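Side-chain contacts in computational Design of Enzyme (Synthetic construct, PDB 3TP4), which is a computationally designed enzyme on a glycosyl hydrolase family 26 scaffold, probably made to carry an activated serine in a catalytic triad: residues T301-L304 with A305-A309; V375-A378 with S379-D382; V395-G399 with T400-S404. One frame throughout, in Å; residues are numbered along the deposited sequence.

The three contacts are local, each formed within one continuous run of chain, and they fall in two parts of the molecule. Contact 1 is two turns of a helix in the TIM-barrel part, about 42 Å between centres from contact 2 and 46 Å from contact 3, on the other side of the chain's centre. Contacts 2 and 3 begin on neighbouring strands of the Ig-like region, 374-379 and 391-398, and probably share the bond from Arg396 N to His376 O. Contact 2 is buried; the other two are partly buried. Main-chain hydrogen bonds hold contact 1, whereas contact 2 rests on a methyl against main-chain carbonyls and a proline ring, and contact 3 on valine-valine packing.

Contact 1 (T301-L304 with A305-A309); sequences TKVL and AAIKA
Four successive i to i+4 main-chain hydrogen bonds join 301-304 to 305-309, the signature of an alpha-helix, here helix 299-308 of the TIM-barrel part of the chain. Ala305 N donates to Thr301 O at 2.9 Å, and Ala306 N and Ile307 N bond in the same way to Lys302 O and Val303 O. Lys308 N bonds to Leu304 O nearly straight, at 168°. Along one side of the helix, Val303 and Ile307 run side by side and point the same way, with Val303 CG1 4.0 Å from Ile307 CD1; both face helix 254-274, through Leu257 and Leu264. On another side, Leu304 crosses the aliphatic part of Lys308. The leucine's CG stands anti to the backbone N (chi1 -177°), and its branch point meets Lys308 CD at 3.6 Å. The lysine chain bends about its CG-CD bond, and its ammonium group forms a salt bridge with Asp349. With an alanine at Leu304, Lys308 CD is likely to lose its apolar neighbour, and a gap would open beside Tyr346 and Phe351. Lys308 also packs against its own turn of backbone, its CG lying 3.2 Å from Leu304 O, the carbonyl oxygen that accepts the bond from Lys308 N.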
loop_
_atom_site.group_PDB
_atom_site.type_symbol
_atom_site.label_atom_id
_atom_site.label_comp_id
_atom_site.label_asym_id
_atom_site.label_seq_id
_atom_site.Cartn_x
_atom_site.Cartn_y
_atom_site.Cartn_z
ATOM N N THR A 301 3.989 8.815 23.921
ATOM C CA THR A 301 2.897 8.506 24.846
ATOM C C THR A 301 1.707 9.453 24.693
ATOM O O THR A 301 0.578 9.062 24.933
ATOM C CB THR A 301 3.359 8.490 26.312
ATOM O OG1 THR A 301 3.953 9.750 26.637
ATOM C CG2 THR A 301 4.371 7.353 26.544
ATOM N N LYS A 302 1.958 10.696 24.302
ATOM C CA LYS A 302 0.853 11.614 24.026
ATOM C C LYS A 302 0.035 11.168 22.808
ATOM O O LYS A 302 -1.208 11.194 22.829
ATOM C CB LYS A 302 1.372 13.039 23.826
ATOM C CG LYS A 302 1.844 13.693 25.104
ATOM C CD LYS A 302 2.520 15.026 24.823
ATOM C CE LYS A 302 1.584 15.974 24.093
ATOM N NZ LYS A 302 2.101 17.373 24.102
ATOM N N VAL A 303 0.728 10.762 21.746
ATOM C CA VAL A 303 0.047 10.241 20.560
ATOM C C VAL A 303 -0.771 9.001 20.909
ATOM O O VAL A 303 -1.959 8.931 20.620
ATOM C CB VAL A 303 1.045 9.915 19.425
ATOM C CG1 VAL A 303 0.400 8.971 18.408
ATOM C CG2 VAL A 303 1.497 11.202 18.744
ATOM N N LEU A 304 -0.128 8.040 21.568
ATOM C CA LEU A 304 -0.805 6.817 21.981
ATOM C C LEU A 304 -2.008 7.086 22.894
ATOM O O LEU A 304 -3.047 6.459 22.740
ATOM C CB LEU A 304 0.177 5.863 22.673
ATOM C CG LEU A 304 -0.412 4.515 23.089
ATOM C CD1 LEU A 304 -0.791 3.777 21.832
ATOM C CD2 LEU A 304 0.565 3.657 23.963
ATOM N N ALA A 305 -1.865 7.988 23.861
ATOM C CA ALA A 305 -2.982 8.267 24.778
ATOM C C ALA A 305 -4.191 8.901 24.064
ATOM O O ALA A 305 -5.350 8.656 24.421
ATOM C CB ALA A 305 -2.516 9.141 25.942
ATOM N N ALA A 306 -3.923 9.719 23.054
ATOM C CA ALA A 306 -4.999 10.321 22.256
ATOM C C ALA A 306 -5.751 9.249 21.479
ATOM O O ALA A 306 -6.986 9.267 21.388
ATOM C CB ALA A 306 -4.432 11.354 21.301
ATOM N N ILE A 307 -5.000 8.315 20.907
ATOM C CA ILE A 307 -5.596 7.217 20.154
ATOM C C ILE A 307 -6.435 6.361 21.105
ATOM O O ILE A 307 -7.615 6.097 20.848
ATOM C CB ILE A 307 -4.500 6.339 19.503
ATOM C CG1 ILE A 307 -3.738 7.136 18.439
ATOM C CG2 ILE A 307 -5.090 5.076 18.904
ATOM C CD1 ILE A 307 -2.609 6.357 17.766
ATOM N N LYS A 308 -5.824 5.944 22.216
ATOM C CA LYS A 308 -6.487 5.045 23.157
ATOM C C LYS A 308 -7.778 5.648 23.696
ATOM O O LYS A 308 -8.766 4.944 23.880
ATOM C CB LYS A 308 -5.551 4.691 24.314
ATOM C CG LYS A 308 -4.387 3.817 23.905
ATOM C CD LYS A 308 -3.379 3.669 25.021
ATOM C CE LYS A 308 -3.991 2.994 26.226
ATOM N NZ LYS A 308 -2.949 2.638 27.247
ATOM N N ALA A 309 -7.765 6.955 23.929
ATOM C CA ALA A 309 -8.911 7.647 24.510
ATOM C C ALA A 309 -10.142 7.669 23.606
ATOM O O ALA A 309 -11.219 8.043 24.052
ATOM C CB ALA A 309 -8.528 9.064 24.908
#

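Contact 2 (V375-A378 with S379-D382); sequences VHIA and SPAD
A classic beta bulge ends the edge strand 374-379 of the Ig-like sheet: Ala378 and Ser379 both face Arg394 on the neighbouring strand, and a cis peptide bond before Pro380 then takes the chain into the loop toward strand 385-386. Ile377 is the side chain that reaches across this bend. Its CG1 lies beside the backbone N (chi1 -62°), which leaves the CG2 methyl anti to that nitrogen and directed over the following residues. There Ile377 CG2 approaches Ser379 O at 3.4 Å and Pro380 O at 3.5 Å. The same methyl meets the proline ring at its CD atom, 4.2 Å away, a looser apolar touch. Ile377 therefore packs as much against main-chain carbonyls as against a side chain. One residue further on, the bend has brought Ala381 CA to 4.1 Å from Ile377 O, and Ala381 N to 4.0 Å from Ala378 O, too far for a hydrogen bond. Ala378 directs its methyl away from the loop and against Glu195 of helix 190-207, which Ala381 also touches, and the bulge thus lies where the Ig-like domain meets the glycosyl hydrolase region.

Buried polar groups at the bend find their partners on strands 391-398 and 456-466. From the latter, Asn462 ND2 links Pro380 O and, weakly, Ile377 O. Ser379, already joined to Arg394 by a backbone bond, is tied to strand 391-398 by its side chain as well: its OG lies between its own backbone N and carbonyl carbon (chi1 66°) and is hydrogen-bonded to both Arg394 NH1 and Thr392 O.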
loop_
_atom_site.group_PDB
_atom_site.type_symbol
_atom_site.label_atom_id
_atom_site.label_comp_id
_atom_site.label_asym_id
_atom_site.label_seq_id
_atom_site.Cartn_x
_atom_site.Cartn_y
_atom_site.Cartn_z
ATOM N N VAL A 375 -15.725 -3.828 -13.554
ATOM C CA VAL A 375 -15.345 -3.344 -14.870
ATOM C C VAL A 375 -14.694 -1.971 -14.727
ATOM O O VAL A 375 -15.177 -1.105 -13.991
ATOM C CB VAL A 375 -16.521 -3.347 -15.897
ATOM C CG1 VAL A 375 -17.691 -2.460 -15.433
ATOM C CG2 VAL A 375 -16.037 -2.912 -17.285
ATOM N N HIS A 376 -13.565 -1.786 -15.394
ATOM C CA HIS A 376 -12.967 -0.460 -15.458
ATOM C C HIS A 376 -12.247 -0.249 -16.787
ATOM O O HIS A 376 -11.802 -1.201 -17.437
ATOM C CB HIS A 376 -12.037 -0.185 -14.257
ATOM C CG HIS A 376 -10.899 -1.145 -14.137
ATOM N ND1 HIS A 376 -9.608 -0.815 -14.488
ATOM C CD2 HIS A 376 -10.852 -2.419 -13.672
ATOM C CE1 HIS A 376 -8.816 -1.850 -14.261
ATOM N NE2 HIS A 376 -9.546 -2.834 -13.763
ATOM N N ILE A 377 -12.164 1.009 -17.191
ATOM C CA ILE A 377 -11.500 1.381 -18.433
ATOM C C ILE A 377 -10.060 1.770 -18.130
ATOM O O ILE A 377 -9.807 2.840 -17.585
ATOM C CB ILE A 377 -12.228 2.571 -19.113
ATOM C CG1 ILE A 377 -13.662 2.169 -19.483
ATOM C CG2 ILE A 377 -11.444 3.030 -20.346
ATOM C CD1 ILE A 377 -14.637 3.368 -19.747
ATOM N N ALA A 378 -9.122 0.890 -18.470
ATOM C CA ALA A 378 -7.707 1.121 -18.183
ATOM C C ALA A 378 -7.132 2.207 -19.076
ATOM O O ALA A 378 -6.182 2.893 -18.693
ATOM C CB ALA A 378 -6.905 -0.171 -18.364
ATOM N N SER A 379 -7.677 2.325 -20.285
ATOM C CA SER A 379 -7.305 3.422 -21.170
ATOM C C SER A 379 -8.421 3.728 -22.148
ATOM O O SER A 379 -9.008 2.820 -22.750
ATOM C CB SER A 379 -5.984 3.125 -21.900
ATOM O OG SER A 379 -6.119 2.039 -22.790
ATOM N N PRO A 380 -8.743 5.021 -22.304
ATOM C CA PRO A 380 -8.100 6.130 -21.593
ATOM C C PRO A 380 -8.634 6.258 -20.164
ATOM O O PRO A 380 -9.837 6.147 -19.953
ATOM C CB PRO A 380 -8.510 7.352 -22.427
ATOM C CG PRO A 380 -9.803 6.971 -23.031
ATOM C CD PRO A 380 -9.735 5.491 -23.286
ATOM N N ALA A 381 -7.744 6.497 -19.208
ATOM C CA ALA A 381 -8.128 6.586 -17.799
ATOM C C ALA A 381 -9.061 7.777 -17.559
ATOM O O ALA A 381 -9.028 8.752 -18.301
ATOM C CB ALA A 381 -6.901 6.706 -16.941
ATOM N N ASP A 382 -9.874 7.698 -16.509
ATOM C CA ASP A 382 -10.799 8.776 -16.183
ATOM C C ASP A 382 -10.017 10.070 -15.962
ATOM O O ASP A 382 -9.040 10.095 -15.224
ATOM C CB ASP A 382 -11.639 8.425 -14.946
ATOM C CG ASP A 382 -12.791 9.417 -14.708
ATOM O OD1 ASP A 382 -13.039 9.798 -13.548
ATOM O OD2 ASP A 382 -13.458 9.803 -15.684
#

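Contact 3 (V395-G399 with T400-S404); sequences VRVGG and TDVQS
Val397 and Val402 point toward each other across the connection between strands 391-398 and 402-411 of the Ig-like domain, their side chains meeting at a slant. The closest approach is between one methyl of each, Val397 CG1 and Val402 CG2, at 3.6 Å; the valine CB of Val397 is almost as near, 3.7 Å from Val402 CG2. Val397 CG1 is anti to the backbone N (chi1 -170°), an orientation that sends it into the bend, where it also reaches the Thr400 CG2 methyl at 4.2 Å. Thr400 likewise lies aslant to Val397, with its methyl on the valine side and its OG1 anti to the backbone N (chi1 178°). Two glycines carry the chain round the bend: Gly399 adopts a positive phi of 79°, and Gly398 ends the strand. The result is a small apolar cluster on the inner side of the bend, between the two valines and the Thr400 methyl.

Outside the bend, Val397 continues onto Val375 of strand 374-379 and Ala451 of strand 446-453, while Thr400 rests on Thr453, Ala454 and Ala455. Main-chain bonds between Gly398 and Val374, and between Asp401 and Ala454, fasten the two limbs to different neighbours, strand 374-379 and the loop between strands 446-453 and 456-466.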
loop_
_atom_site.group_PDB
_atom_site.type_symbol
_atom_site.label_atom_id
_atom_site.label_comp_id
_atom_site.label_asym_id
_atom_site.label_seq_id
_atom_site.Cartn_x
_atom_site.Cartn_y
_atom_site.Cartn_z
ATOM N N VAL A 395 -10.446 -2.158 -21.836
ATOM C CA VAL A 395 -11.343 -2.403 -20.724
ATOM C C VAL A 395 -10.982 -3.716 -20.028
ATOM O O VAL A 395 -10.791 -4.756 -20.678
ATOM C CB VAL A 395 -12.812 -2.478 -21.190
ATOM C CG1 VAL A 395 -13.723 -2.803 -20.000
ATOM C CG2 VAL A 395 -13.237 -1.151 -21.866
ATOM N N ARG A 396 -10.887 -3.650 -18.707
ATOM C CA ARG A 396 -10.688 -4.826 -17.865
ATOM C C ARG A 396 -12.033 -5.220 -17.233
ATOM O O ARG A 396 -12.679 -4.417 -16.559
ATOM C CB ARG A 396 -9.646 -4.523 -16.783
ATOM C CG ARG A 396 -9.437 -5.611 -15.725
ATOM C CD ARG A 396 -9.162 -6.961 -16.336
ATOM N NE ARG A 396 -8.974 -7.997 -15.320
ATOM C CZ ARG A 396 -8.732 -9.277 -15.593
ATOM N NH1 ARG A 396 -8.651 -9.697 -16.856
ATOM N NH2 ARG A 396 -8.571 -10.143 -14.605
ATOM N N VAL A 397 -12.461 -6.450 -17.474
ATOM C CA VAL A 397 -13.602 -6.990 -16.747
ATOM C C VAL A 397 -13.100 -8.180 -15.951
ATOM O O VAL A 397 -12.651 -9.172 -16.529
ATOM C CB VAL A 397 -14.715 -7.465 -17.694
ATOM C CG1 VAL A 397 -15.975 -7.779 -16.896
ATOM C CG2 VAL A 397 -14.992 -6.416 -18.757
ATOM N N GLY A 398 -13.173 -8.084 -14.629
ATOM C CA GLY A 398 -12.681 -9.147 -13.771
ATOM C C GLY A 398 -13.753 -9.815 -12.922
ATOM O O GLY A 398 -14.821 -9.251 -12.655
ATOM N N GLY A 399 -13.461 -11.031 -12.486
ATOM C CA GLY A 399 -14.306 -11.709 -11.525
ATOM C C GLY A 399 -15.561 -12.336 -12.100
ATOM O O GLY A 399 -16.415 -12.782 -11.348
ATOM N N THR A 400 -15.694 -12.378 -13.421
ATOM C CA THR A 400 -16.832 -13.084 -14.026
ATOM C C THR A 400 -16.462 -13.477 -15.444
ATOM O O THR A 400 -15.505 -12.938 -15.992
ATOM C CB THR A 400 -18.114 -12.193 -14.039
ATOM O OG1 THR A 400 -19.194 -12.887 -14.679
ATOM C CG2 THR A 400 -17.852 -10.880 -14.788
ATOM N N ASP A 401 -17.204 -14.415 -16.033
ATOM C CA ASP A 401 -17.048 -14.747 -17.451
ATOM C C ASP A 401 -17.696 -13.664 -18.306
ATOM O O ASP A 401 -18.770 -13.167 -17.971
ATOM C CB ASP A 401 -17.711 -16.087 -17.789
ATOM C CG ASP A 401 -16.926 -17.279 -17.278
ATOM O OD1 ASP A 401 -15.760 -17.106 -16.861
ATOM O OD2 ASP A 401 -17.483 -18.398 -17.303
ATOM N N VAL A 402 -17.065 -13.324 -19.426
ATOM C CA VAL A 402 -17.519 -12.195 -20.232
ATOM C C VAL A 402 -17.807 -12.628 -21.650
ATOM O O VAL A 402 -16.961 -13.258 -22.279
ATOM C CB VAL A 402 -16.436 -11.091 -20.292
ATOM C CG1 VAL A 402 -16.959 -9.878 -21.041
ATOM C CG2 VAL A 402 -15.979 -10.720 -18.887
ATOM N N GLN A 403 -18.975 -12.265 -22.183
ATOM C CA GLN A 403 -19.295 -12.635 -23.562
ATOM C C GLN A 403 -18.977 -11.522 -24.541
ATOM O O GLN A 403 -18.586 -11.790 -25.667
ATOM C CB GLN A 403 -20.764 -13.050 -23.736
ATOM C CG GLN A 403 -21.213 -14.174 -22.819
ATOM C CD GLN A 403 -22.516 -13.842 -22.110
ATOM O OE1 GLN A 403 -23.583 -13.836 -22.730
ATOM N NE2 GLN A 403 -22.432 -13.542 -20.809
ATOM N N SER A 404 -19.156 -10.276 -24.124
ATOM C CA SER A 404 -18.919 -9.168 -25.033
ATOM C C SER A 404 -18.793 -7.874 -24.262
ATOM O O SER A 404 -19.226 -7.777 -23.115
ATOM C CB SER A 404 -20.056 -9.055 -26.058
ATOM O OG SER A 404 -21.259 -8.646 -25.428
#